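Local atomic coordinates of GCN5-related N-acetyltransferase (Kribbella flavida, PDB entry 4MY0), a protein that binds acetyl-coenzyme A and probably transfers its acetyl group to amines, perhaps those of aminoglycosides. Residues V127-H131 with L132-F136; P311-P314 with A315-G318; A353-L357 with A358-T362. One frame throughout, in Å; residues are numbered along the deposited sequence. Where two conformers were deposited one is given.

How the interactions relate
The three contacts are local ones that follow in series along the chain, and together they sample two domains and the join between them. Interaction 1 closes helix 126-131 in the first GNAT domain, beside the coenzyme, while interactions 2 and 3 belong to the sterol-carrier-like domain. Residues 311-318 link strands 302-309 and 318-325 of its five-stranded sheet; residues 353-362 lead from helix 345-352 into helix 357-362. The centre of interaction 1 lies about 15 Å from that of interaction 2 and about 16 Å from that of interaction 3. The nearest atoms of interactions 1 and 3 are about 4 Å apart, which puts the C-terminal domain beside the coenzyme-binding one; both contacts also touch the second subunit.

Interaction 1: residues V127-H131 with L132-F136. With AC8 ([(2R,3R,4R,5R)-5-(6-amino-9H-purin-9-yl)-3,4-bis(phosphonooxy)tetrahydrofuran-2-yl]methyl (3R)-3-hydroxy-2,2-dimethyl-4-oxo-4-({3-oxo-3-[(2-sulfanylethyl)amino]propyl}amino)butyl dihydrogen diphosphate), chain L.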
ATOM      1  N   VAL C 127      27.720 -15.449  -1.302  1.00 19.72           N
ATOM      2  CA  VAL C 127      29.192 -15.340  -1.235  1.00 21.09           C
ATOM      3  C   VAL C 127      29.860 -16.583  -0.648  1.00 22.55           C
ATOM      4  O   VAL C 127      30.735 -17.170  -1.294  1.00 18.92           O
ATOM      5  CB  VAL C 127      29.673 -14.079  -0.485  1.00 23.78           C
ATOM      6  CG1 VAL C 127      31.212 -13.997  -0.494  1.00 22.91           C
ATOM      7  CG2 VAL C 127      29.075 -12.816  -1.112  1.00 23.24           C
ATOM      8  N   ILE C 128      29.432 -17.010   0.547  1.00 16.45           N
ATOM      9  CA  ILE C 128      30.051 -18.173   1.180  1.00 19.79           C
ATOM     10  C   ILE C 128      29.914 -19.423   0.309  1.00 20.31           C
ATOM     11  O   ILE C 128      30.846 -20.217   0.183  1.00 19.04           O
ATOM     12  CB  ILE C 128      29.500 -18.440   2.608  1.00 21.22           C
ATOM     13  CG1 ILE C 128      30.122 -19.712   3.193  1.00 19.98           C
ATOM     14  CG2 ILE C 128      27.963 -18.565   2.619  1.00 15.80           C
ATOM     15  CD1 ILE C 128      29.910 -19.845   4.712  1.00 24.00           C
ATOM     16  N   TYR C 129      28.761 -19.583  -0.328  1.00 19.99           N
ATOM     17  CA  TYR C 129      28.518 -20.798  -1.103  1.00 19.64           C
ATOM     18  C   TYR C 129      29.310 -20.839  -2.409  1.00 17.26           C
ATOM     19  O   TYR C 129      29.819 -21.898  -2.793  1.00 17.96           O
ATOM     20  CB  TYR C 129      27.014 -21.026  -1.297  1.00 18.94           C
ATOM     21  CG  TYR C 129      26.311 -21.143   0.040  1.00 20.21           C
ATOM     22  CD1 TYR C 129      26.598 -22.200   0.902  1.00 23.26           C
ATOM     23  CD2 TYR C 129      25.403 -20.171   0.464  1.00 20.13           C
ATOM     24  CE1 TYR C 129      25.972 -22.309   2.148  1.00 19.24           C
ATOM     25  CE2 TYR C 129      24.766 -20.268   1.700  1.00 18.87           C
ATOM     26  CZ  TYR C 129      25.058 -21.342   2.536  1.00 21.83           C
ATOM     27  OH  TYR C 129      24.433 -21.451   3.768  1.00 22.94           O
ATOM     28  N   ARG C 130      29.451 -19.695  -3.073  1.00 17.54           N
ATOM     29  CA  ARG C 130      30.282 -19.640  -4.273  1.00 22.31           C
ATOM     30  C   ARG C 130      31.757 -19.921  -3.942  1.00 25.13           C
ATOM     31  O   ARG C 130      32.436 -20.602  -4.696  1.00 19.86           O
ATOM     32  CB  ARG C 130      30.118 -18.286  -4.980  1.00 21.25           C
ATOM     33  CG  ARG C 130      28.803 -18.190  -5.744  1.00 24.80           C
ATOM     34  CD  ARG C 130      28.608 -16.842  -6.433  1.00 24.11           C
ATOM     35  NE  ARG C 130      27.517 -16.960  -7.403  1.00 30.25           N
ATOM     36  CZ  ARG C 130      26.715 -15.961  -7.754  1.00 29.48           C
ATOM     37  NH1 ARG C 130      26.883 -14.766  -7.212  1.00 22.33           N
ATOM     38  NH2 ARG C 130      25.748 -16.163  -8.645  1.00 30.68           N
ATOM     39  N   HIS C 131      32.241 -19.387  -2.823  0.55 21.86           N
ATOM     40  CA  HIS C 131      33.600 -19.686  -2.365  0.55 24.65           C
ATOM     41  C   HIS C 131      33.793 -21.189  -2.153  0.55 26.29           C
ATOM     42  O   HIS C 131      34.875 -21.720  -2.380  0.55 26.72           O
ATOM     43  CB  HIS C 131      33.909 -18.936  -1.060  0.55 24.81           C
ATOM     44  CG  HIS C 131      34.268 -17.496  -1.254  0.55 24.34           C
ATOM     45  ND1 HIS C 131      35.048 -17.060  -2.302  0.55 25.69           N
ATOM     46  CD2 HIS C 131      33.956 -16.393  -0.534  0.55 24.35           C
ATOM     47  CE1 HIS C 131      35.192 -15.750  -2.226  0.55 23.78           C
ATOM     48  NE2 HIS C 131      34.541 -15.321  -1.160  0.55 22.61           N
ATOM     49  N   LEU C 132      32.733 -21.874  -1.725  1.00 25.77           N
ATOM     50  CA  LEU C 132      32.806 -23.325  -1.496  1.00 27.80           C
ATOM     51  C   LEU C 132      32.519 -24.150  -2.745  1.00 29.92           C
ATOM     52  O   LEU C 132      32.582 -25.385  -2.704  1.00 30.27           O
ATOM     53  CB  LEU C 132      31.821 -23.737  -0.398  1.00 27.14           C
ATOM     54  CG  LEU C 132      32.239 -23.280   0.992  1.00 33.71           C
ATOM     55  CD1 LEU C 132      31.013 -23.109   1.833  1.00 36.85           C
ATOM     56  CD2 LEU C 132      33.183 -24.288   1.617  1.00 38.67           C
ATOM     57  N   GLY C 133      32.176 -23.487  -3.849  1.00 22.09           N
ATOM     58  CA  GLY C 133      32.017 -24.197  -5.099  1.00 20.71           C
ATOM     59  C   GLY C 133      30.600 -24.360  -5.629  1.00 22.61           C
ATOM     60  O   GLY C 133      30.420 -24.955  -6.688  1.00 20.12           O
ATOM     61  N   TYR C 134      29.598 -23.834  -4.924  1.00 18.70           N
ATOM     62  CA  TYR C 134      28.224 -23.933  -5.400  1.00 20.60           C
ATOM     63  C   TYR C 134      27.950 -22.883  -6.477  1.00 22.47           C
ATOM     64  O   TYR C 134      28.562 -21.809  -6.476  1.00 19.86           O
ATOM     65  CB  TYR C 134      27.240 -23.698  -4.251  1.00 18.73           C
ATOM     66  CG  TYR C 134      27.112 -24.843  -3.259  1.00 22.11           C
ATOM     67  CD1 TYR C 134      26.019 -25.711  -3.310  1.00 19.93           C
ATOM     68  CD2 TYR C 134      28.057 -25.033  -2.247  1.00 21.19           C
ATOM     69  CE1 TYR C 134      25.880 -26.752  -2.387  1.00 23.31           C
ATOM     70  CE2 TYR C 134      27.922 -26.063  -1.320  1.00 23.86           C
ATOM     71  CZ  TYR C 134      26.832 -26.923  -1.395  1.00 25.97           C
ATOM     72  OH  TYR C 134      26.694 -27.962  -0.480  1.00 26.89           O
ATOM     73  N   GLU C 135      27.020 -23.175  -7.383  1.00 18.78           N
ATOM     74  CA  GLU C 135      26.541 -22.150  -8.312  1.00 20.38           C
ATOM     75  C   GLU C 135      25.056 -22.363  -8.561  1.00 20.95           C
ATOM     76  O   GLU C 135      24.557 -23.478  -8.375  1.00 20.28           O
ATOM     77  CB  GLU C 135      27.326 -22.179  -9.638  1.00 20.15           C
ATOM     78  CG  GLU C 135      27.117 -20.923 -10.529  1.00 28.65           C
ATOM     79  CD  GLU C 135      27.112 -19.622  -9.714  1.00 29.75           C
ATOM     80  OE1 GLU C 135      26.002 -19.121  -9.394  1.00 26.57           O
ATOM     81  OE2 GLU C 135      28.212 -19.113  -9.373  1.00 28.03           O
ATOM     82  N   PHE C 136      24.348 -21.301  -8.962  1.00 22.22           N
ATOM     83  CA  PHE C 136      22.933 -21.432  -9.325  1.00 23.19           C
ATOM     84  C   PHE C 136      22.730 -22.509 -10.378  1.00 26.92           C
ATOM     85  O   PHE C 136      23.478 -22.577 -11.366  1.00 29.08           O
ATOM     86  CB  PHE C 136      22.338 -20.095  -9.777  1.00 20.54           C
ATOM     87  CG  PHE C 136      22.116 -19.129  -8.640  1.00 21.04           C
ATOM     88  CD1 PHE C 136      21.405 -19.520  -7.503  1.00 23.59           C
ATOM     89  CD2 PHE C 136      22.660 -17.860  -8.677  1.00 22.21           C
ATOM     90  CE1 PHE C 136      21.206 -18.638  -6.431  1.00 20.83           C
ATOM     91  CE2 PHE C 136      22.466 -16.967  -7.616  1.00 21.70           C
ATOM     92  CZ  PHE C 136      21.729 -17.359  -6.495  1.00 22.49           C
TER
HETATM   93  N1A AC8 L 400      27.166 -10.727   3.095  1.00 23.19           N
HETATM   94  O1A AC8 L 400      33.060 -18.424   6.751  1.00 21.14           O
HETATM   95  P1A AC8 L 400      32.647 -16.965   6.872  1.00 20.76           P
HETATM   96  C1B AC8 L 400      31.241 -13.822   3.280  1.00 23.95           C
HETATM   97  S1P AC8 L 400      21.823 -19.961   3.816  1.00 23.81           S
HETATM   98  C2A AC8 L 400      28.214 -10.789   2.252  1.00 22.28           C
HETATM   99  O2A AC8 L 400      33.293 -16.142   7.950  1.00 17.21           O
HETATM  100  P2A AC8 L 400      30.146 -16.914   8.299  1.00 20.04           P
HETATM  101  C2B AC8 L 400      32.521 -13.499   4.017  1.00 24.68           C
HETATM  102  O2B AC8 L 400      32.928 -12.155   3.729  1.00 29.90           O
HETATM  103  O2C AC8 L 400      34.929 -12.058   5.238  1.00 70.56           O
HETATM  104  C2P AC8 L 400      22.624 -18.967   5.122  1.00 24.40           C
HETATM  105  N3A AC8 L 400      29.205 -11.669   2.463  1.00 21.91           N
HETATM  106  O3A AC8 L 400      31.050 -16.968   6.969  1.00 23.57           O
HETATM  107  C3B AC8 L 400      33.479 -14.545   3.438  1.00 23.31           C
HETATM  108  O3B AC8 L 400      33.906 -14.115   2.141  1.00 27.38           O
HETATM  109  P3B AC8 L 400      35.340 -13.432   1.797  1.00 70.38           P
HETATM  110  O3C AC8 L 400      32.723 -11.091   5.957  1.00 71.19           O
HETATM  111  C3P AC8 L 400      21.563 -18.969   6.199  1.00 28.57           C
HETATM  112  C4A AC8 L 400      29.149 -12.508   3.533  1.00 23.41           C
HETATM  113  O4A AC8 L 400      30.810 -17.732   9.386  1.00 19.20           O
HETATM  114  C4B AC8 L 400      32.603 -15.751   3.160  1.00 25.11           C
HETATM  115  O4B AC8 L 400      31.264 -15.246   3.105  1.00 19.76           O
HETATM  116  O4C AC8 L 400      34.030  -9.963   4.117  1.00 70.24           O
HETATM  117  P4C AC8 L 400      33.714 -11.253   4.836  1.00 69.25           P
HETATM  118  N4P AC8 L 400      21.840 -18.220   7.422  1.00 25.14           N
HETATM  119  C5A AC8 L 400      28.073 -12.464   4.406  1.00 26.90           C
HETATM  120  O5A AC8 L 400      29.766 -15.483   8.543  1.00 19.76           O
HETATM  121  C5B AC8 L 400      32.698 -16.821   4.243  1.00 22.57           C
HETATM  122  O5B AC8 L 400      32.852 -16.165   5.497  1.00 24.35           O
HETATM  123  C5P AC8 L 400      21.884 -16.906   7.609  1.00 22.56           C
HETATM  124  O5P AC8 L 400      21.755 -16.124   6.674  1.00 20.98           O
HETATM  125  C6A AC8 L 400      27.059 -11.543   4.167  1.00 23.11           C
HETATM  126  N6A AC8 L 400      25.988 -11.457   4.998  1.00 22.49           N
HETATM  127  O6A AC8 L 400      28.832 -17.679   7.788  1.00 20.65           O
HETATM  128  C6P AC8 L 400      22.081 -16.454   9.038  1.00 20.66           C
HETATM  129  N7A AC8 L 400      28.282 -13.391   5.372  1.00 27.11           N
HETATM  130  O7A AC8 L 400      35.557 -12.311   2.786  1.00 66.54           O
HETATM  131  C7P AC8 L 400      22.886 -15.160   9.228  1.00 20.09           C
HETATM  132  C8A AC8 L 400      29.461 -14.004   5.093  1.00 28.59           C
HETATM  133  O8A AC8 L 400      36.335 -14.569   1.922  1.00 68.78           O
HETATM  134  N8P AC8 L 400      24.261 -15.433   8.801  1.00 18.92           N
HETATM  135  N9A AC8 L 400      29.986 -13.449   3.981  1.00 24.30           N
HETATM  136  O9A AC8 L 400      35.135 -12.930   0.384  1.00 72.01           O
HETATM  137  C9P AC8 L 400      25.074 -16.402   9.217  1.00 24.14           C
HETATM  138  O9P AC8 L 400      24.710 -17.193  10.072  1.00 19.56           O
HETATM  139  CAP AC8 L 400      26.471 -16.504   8.629  1.00 21.27           C
HETATM  140  OAP AC8 L 400      27.029 -15.199   8.470  1.00 24.03           O
HETATM  141  CBP AC8 L 400      26.531 -17.205   7.265  1.00 17.42           C
HETATM  142  CCP AC8 L 400      27.983 -17.147   6.766  1.00 20.75           C
HETATM  143  CDP AC8 L 400      26.109 -18.665   7.401  1.00 16.46           C
HETATM  144  CEP AC8 L 400      25.640 -16.516   6.245  1.00 14.19           C
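Arg130 and Glu135 meet across a Schellman motif, the turn that ends helix 126-131 of the GNAT domain and leads into strand 135-146. The guanidinium grips the carboxylate side-on. NE reaches Glu135 OE2 at 3.0 Å, on the syn lone pair, with OE2 tilted out of the guanidinium plane. NH2 of Arg130 lies 3.1 Å from Glu135 OE1, which sits in that plane. The two flat groups are turned 41° apart. Glu135 bends at chi2 (42°), which folds its carboxylate back toward the helix, where OE1 also accepts the backbone N-H of Phe136. Arg346 gives OE2 a second cation, and Arg130 also donates to carbonyls of His264 and Val267 of the second subunit. Beside NH2, the Phe136 ring stands at 82° to the guanidinium, with CD2 3.5 Å from Arg130 NH2. An alanine in place of Arg130 would probably leave Glu135 with one arginine fewer, Arg346 remaining, and weaken the tie to the second subunit.

Gly133 has the positive phi of the motif, and its N binds Arg130 O. Tyr134 N returns to Tyr129 O at 2.9 Å, and that oxygen also lies at the edge of the Tyr134 ring. Ile128 and Leu132 run side by side, CG1 of the former 3.8 Å from CD1 of the latter. On the coenzyme side, CG2 of Ile128 covers one face of the Tyr129 ring, whose OH comes within 3.0 Å of AC8 S1P, and His131 NE2, in the conformer given, donates to phosphate oxygen O9A of AC8 at 2.9 Å.

Interaction 2: residues P311-P314 with A315-G318; sequences PGVP and AQSG
Val313 and Gln316 supply the apolar part of this short turn. CG1 of Val313 comes 3.6 Å from CG of Gln316, the two side chains crossing at a slant. It is the valine's first torsion (-177°) that sets CG1 opposite its own backbone N and beside the carbonyl carbon, facing the glutamine. Arg283 of strand 274-284 packs on both residues, and Arg112 of helix 99-113 touches Val313 and Ala315, which brings the loop against the coenzyme-binding domain.

Backbone hydrogen bonds shape the turn. Gln316 N donates to Val313 O at 2.9 Å, and Ser317 N to Pro314 O, also at 2.9 Å. Both join residues three apart, and both donors stand above the carbonyl plane, by 41° and 65°, consistent with the tight winding of the backbone. Pro314 begins the winding, its ring restricting phi.

The main side-chain polar bonds run to Asp310, just ahead of the loop. Gln316 NE2 binds its OD1, with a weak second bond to Leu284 O, and Ser317 OG binds its backbone N. Carboxamide and hydroxyl thus tie the far end of the turn back to the end of strand 302-309. Gln316 O, in turn, accepts from Trp320 NE1.

Successive bonds from residue i+3 to residue i mark a short 3-10 segment, here part of the hairpin connection between antiparallel strands 302-309 and 318-325 of the sterol-carrier-like domain.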
ATOM      1  N   PRO C 311      39.820 -27.641  -5.956  1.00 44.33           N
ATOM      2  CA  PRO C 311      40.665 -27.924  -4.793  1.00 46.66           C
ATOM      3  C   PRO C 311      39.814 -28.213  -3.556  1.00 46.28           C
ATOM      4  O   PRO C 311      40.336 -28.724  -2.569  1.00 48.39           O
ATOM      5  CB  PRO C 311      41.475 -26.635  -4.630  1.00 50.27           C
ATOM      6  CG  PRO C 311      40.605 -25.560  -5.221  1.00 50.71           C
ATOM      7  CD  PRO C 311      39.843 -26.216  -6.343  1.00 47.94           C
ATOM      8  N   GLY C 312      38.518 -27.906  -3.627  1.00 43.76           N
ATOM      9  CA  GLY C 312      37.579 -28.288  -2.585  1.00 45.68           C
ATOM     10  C   GLY C 312      37.322 -29.789  -2.525  1.00 48.69           C
ATOM     11  O   GLY C 312      37.047 -30.331  -1.454  1.00 48.73           O
ATOM     12  N   VAL C 313      37.388 -30.453  -3.681  1.00 45.13           N
ATOM     13  CA  VAL C 313      37.257 -31.906  -3.771  1.00 43.91           C
ATOM     14  C   VAL C 313      38.320 -32.418  -4.741  1.00 43.74           C
ATOM     15  O   VAL C 313      38.041 -32.636  -5.923  1.00 45.97           O
ATOM     16  CB  VAL C 313      35.862 -32.355  -4.291  1.00 37.18           C
ATOM     17  CG1 VAL C 313      35.757 -33.891  -4.300  1.00 32.49           C
ATOM     18  CG2 VAL C 313      34.743 -31.750  -3.466  1.00 35.35           C
ATOM     19  N   PRO C 314      39.553 -32.596  -4.245  1.00 42.17           N
ATOM     20  CA  PRO C 314      40.696 -32.988  -5.073  1.00 45.16           C
ATOM     21  C   PRO C 314      40.453 -34.259  -5.889  1.00 43.15           C
ATOM     22  O   PRO C 314      40.989 -34.385  -6.992  1.00 41.62           O
ATOM     23  CB  PRO C 314      41.803 -33.221  -4.039  1.00 47.94           C
ATOM     24  CG  PRO C 314      41.444 -32.312  -2.904  1.00 47.85           C
ATOM     25  CD  PRO C 314      39.942 -32.359  -2.841  1.00 46.56           C
ATOM     26  N   ALA C 315      39.662 -35.187  -5.363  1.00 40.28           N
ATOM     27  CA  ALA C 315      39.364 -36.415  -6.100  1.00 44.99           C
ATOM     28  C   ALA C 315      38.665 -36.147  -7.452  1.00 46.26           C
ATOM     29  O   ALA C 315      38.783 -36.952  -8.383  1.00 47.64           O
ATOM     30  CB  ALA C 315      38.541 -37.366  -5.237  1.00 44.56           C
ATOM     31  N   GLN C 316      37.947 -35.024  -7.546  1.00 36.77           N
ATOM     32  CA  GLN C 316      37.268 -34.611  -8.778  1.00 36.10           C
ATOM     33  C   GLN C 316      38.204 -33.907  -9.749  1.00 34.06           C
ATOM     34  O   GLN C 316      37.870 -33.731 -10.926  1.00 37.06           O
ATOM     35  CB  GLN C 316      36.124 -33.615  -8.471  1.00 35.53           C
ATOM     36  CG  GLN C 316      34.955 -34.212  -7.764  1.00 39.22           C
ATOM     37  CD  GLN C 316      33.702 -33.387  -7.919  1.00 38.91           C
ATOM     38  OE1 GLN C 316      32.644 -33.931  -8.233  1.00 44.63           O
ATOM     39  NE2 GLN C 316      33.806 -32.073  -7.697  1.00 33.17           N
ATOM     40  N   SER C 317      39.350 -33.455  -9.257  1.00 30.04           N
ATOM     41  CA  SER C 317      40.185 -32.557 -10.048  1.00 31.86           C
ATOM     42  C   SER C 317      41.044 -33.294 -11.061  1.00 32.10           C
ATOM     43  O   SER C 317      41.360 -34.469 -10.875  1.00 33.79           O
ATOM     44  CB  SER C 317      41.064 -31.705  -9.143  1.00 33.26           C
ATOM     45  OG  SER C 317      40.260 -30.835  -8.368  1.00 42.23           O
ATOM     46  N   GLY C 318      41.428 -32.592 -12.124  1.00 27.43           N
ATOM     47  CA  GLY C 318      42.249 -33.193 -13.172  1.00 29.01           C
ATOM     48  C   GLY C 318      41.506 -33.278 -14.489  1.00 31.04           C
ATOM     49  O   GLY C 318      40.405 -32.711 -14.640  1.00 28.49           O
TER

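Interaction 3: residues A353-L357 with A358-T362; sequences AGTPL and AALRT
Thr355 CG2 points opposite the residue's backbone N, a consequence of its chi1 of -52°, which brings it to 3.8 Å from CD2 of Leu360; the leucine, with chi1 -62° and chi2 -179°, extends back over the start of the helix to receive it. These two side chains lie across one another at a slant. The same chi1 of Thr355 sets OG1 beside its backbone N, and this hydroxyl is bonded to Ala350 O of helix 345-352. Leu360 CG also lies 3.5 Å from Pro356 O. Pro356 occupies the N-cap of helix 357-362, and its carbonyl accepts the first bond of the helix, from Leu360 N at 3.2 Å, in the carbonyl plane. Two residues earlier, Gly354, with its positive phi, closes helix 345-352 with a Schellman motif, and the contact spans the short link between two helices of the sterol-carrier-like domain. Arg361 N binds Leu357 O at 2.9 Å, while the arginine's extended side chain runs out to Asp374, with a salt bridge from NE, and to Gly368 O. Leu357 packs on Leu351 and Leu377. At the far end, Thr362 OG1 and N reach Ala358 O from opposite faces of its carbonyl plane, each at 3.1 Å.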
ATOM      1  N   ALA C 353      23.932 -28.655 -14.699  1.00 20.30           N
ATOM      2  CA  ALA C 353      22.543 -28.224 -14.600  1.00 26.89           C
ATOM      3  C   ALA C 353      21.958 -27.777 -15.940  1.00 29.32           C
ATOM      4  O   ALA C 353      20.784 -27.414 -16.002  1.00 33.02           O
ATOM      5  CB  ALA C 353      22.412 -27.091 -13.574  1.00 25.86           C
ATOM      6  N   GLY C 354      22.774 -27.768 -16.995  1.00 26.80           N
ATOM      7  CA  GLY C 354      22.315 -27.351 -18.313  1.00 26.94           C
ATOM      8  C   GLY C 354      22.443 -25.862 -18.642  1.00 29.21           C
ATOM      9  O   GLY C 354      21.877 -25.387 -19.622  1.00 29.83           O
ATOM     10  N   THR C 355      23.186 -25.109 -17.840  1.00 26.15           N
ATOM     11  CA  THR C 355      23.434 -23.703 -18.172  1.00 25.95           C
ATOM     12  C   THR C 355      24.239 -23.629 -19.483  1.00 31.17           C
ATOM     13  O   THR C 355      25.227 -24.340 -19.645  1.00 30.81           O
ATOM     14  CB  THR C 355      24.183 -23.002 -17.018  1.00 29.77           C
ATOM     15  OG1 THR C 355      23.471 -23.225 -15.793  1.00 30.82           O
ATOM     16  CG2 THR C 355      24.318 -21.492 -17.256  1.00 25.38           C
ATOM     17  N   PRO C 356      23.810 -22.779 -20.432  1.00 30.41           N
ATOM     18  CA  PRO C 356      24.488 -22.687 -21.741  1.00 29.98           C
ATOM     19  C   PRO C 356      25.964 -22.298 -21.613  1.00 31.96           C
ATOM     20  O   PRO C 356      26.316 -21.484 -20.746  1.00 30.41           O
ATOM     21  CB  PRO C 356      23.728 -21.561 -22.469  1.00 30.16           C
ATOM     22  CG  PRO C 356      22.431 -21.391 -21.728  1.00 34.72           C
ATOM     23  CD  PRO C 356      22.676 -21.841 -20.309  1.00 31.44           C
ATOM     24  N   LEU C 357      26.812 -22.860 -22.470  1.00 32.28           N
ATOM     25  CA  LEU C 357      28.241 -22.590 -22.403  1.00 35.61           C
ATOM     26  C   LEU C 357      28.537 -21.113 -22.654  1.00 36.56           C
ATOM     27  O   LEU C 357      29.442 -20.545 -22.038  1.00 36.77           O
ATOM     28  CB  LEU C 357      29.017 -23.462 -23.397  1.00 41.29           C
ATOM     29  CG  LEU C 357      29.701 -24.717 -22.843  1.00 44.62           C
ATOM     30  CD1 LEU C 357      30.829 -24.371 -21.878  1.00 44.93           C
ATOM     31  CD2 LEU C 357      28.691 -25.592 -22.161  1.00 46.30           C
ATOM     32  N   ALA C 358      27.775 -20.498 -23.558  1.00 34.97           N
ATOM     33  CA  ALA C 358      27.933 -19.074 -23.834  1.00 38.41           C
ATOM     34  C   ALA C 358      27.868 -18.248 -22.543  1.00 36.06           C
ATOM     35  O   ALA C 358      28.709 -17.375 -22.308  1.00 37.43           O
ATOM     36  CB  ALA C 358      26.879 -18.608 -24.815  1.00 37.43           C
ATOM     37  N   ALA C 359      26.874 -18.532 -21.706  1.00 30.45           N
ATOM     38  CA  ALA C 359      26.718 -17.811 -20.445  1.00 27.92           C
ATOM     39  C   ALA C 359      27.861 -18.073 -19.471  1.00 29.65           C
ATOM     40  O   ALA C 359      28.283 -17.166 -18.744  1.00 26.69           O
ATOM     41  CB  ALA C 359      25.378 -18.152 -19.790  1.00 27.92           C
ATOM     42  N   LEU C 360      28.341 -19.317 -19.432  1.00 26.84           N
ATOM     43  CA  LEU C 360      29.424 -19.689 -18.525  1.00 27.50           C
ATOM     44  C   LEU C 360      30.739 -19.018 -18.910  1.00 28.31           C
ATOM     45  O   LEU C 360      31.565 -18.690 -18.049  1.00 28.20           O
ATOM     46  CB  LEU C 360      29.619 -21.205 -18.511  1.00 28.48           C
ATOM     47  CG  LEU C 360      28.423 -22.012 -18.027  1.00 30.85           C
ATOM     48  CD1 LEU C 360      28.758 -23.479 -18.033  1.00 32.09           C
ATOM     49  CD2 LEU C 360      28.030 -21.555 -16.634  1.00 30.46           C
ATOM     50  N   ARG C 361      30.947 -18.828 -20.206  1.00 25.85           N
ATOM     51  CA  ARG C 361      32.168 -18.183 -20.658  1.00 27.87           C
ATOM     52  C   ARG C 361      32.100 -16.694 -20.351  1.00 28.75           C
ATOM     53  O   ARG C 361      33.059 -16.117 -19.853  1.00 31.68           O
ATOM     54  CB  ARG C 361      32.381 -18.408 -22.152  1.00 27.86           C
ATOM     55  CG  ARG C 361      32.746 -19.829 -22.503  1.00 30.27           C
ATOM     56  CD  ARG C 361      33.243 -19.916 -23.943  1.00 32.52           C
ATOM     57  NE  ARG C 361      33.571 -21.291 -24.312  1.00 35.97           N
ATOM     58  CZ  ARG C 361      34.775 -21.839 -24.154  1.00 37.95           C
ATOM     59  NH1 ARG C 361      34.984 -23.100 -24.516  1.00 39.04           N
ATOM     60  NH2 ARG C 361      35.770 -21.126 -23.633  1.00 39.43           N
ATOM     61  N   THR C 362      30.957 -16.078 -20.633  1.00 32.25           N
ATOM     62  CA  THR C 362      30.765 -14.663 -20.309  1.00 34.82           C
ATOM     63  C   THR C 362      30.856 -14.419 -18.800  1.00 34.75           C
ATOM     64  O   THR C 362      31.395 -13.417 -18.368  1.00 37.20           O
ATOM     65  CB  THR C 362      29.438 -14.129 -20.871  1.00 35.31           C
ATOM     66  OG1 THR C 362      29.427 -14.317 -22.292  1.00 39.06           O
ATOM     67  CG2 THR C 362      29.267 -12.626 -20.563  1.00 30.27           C
TER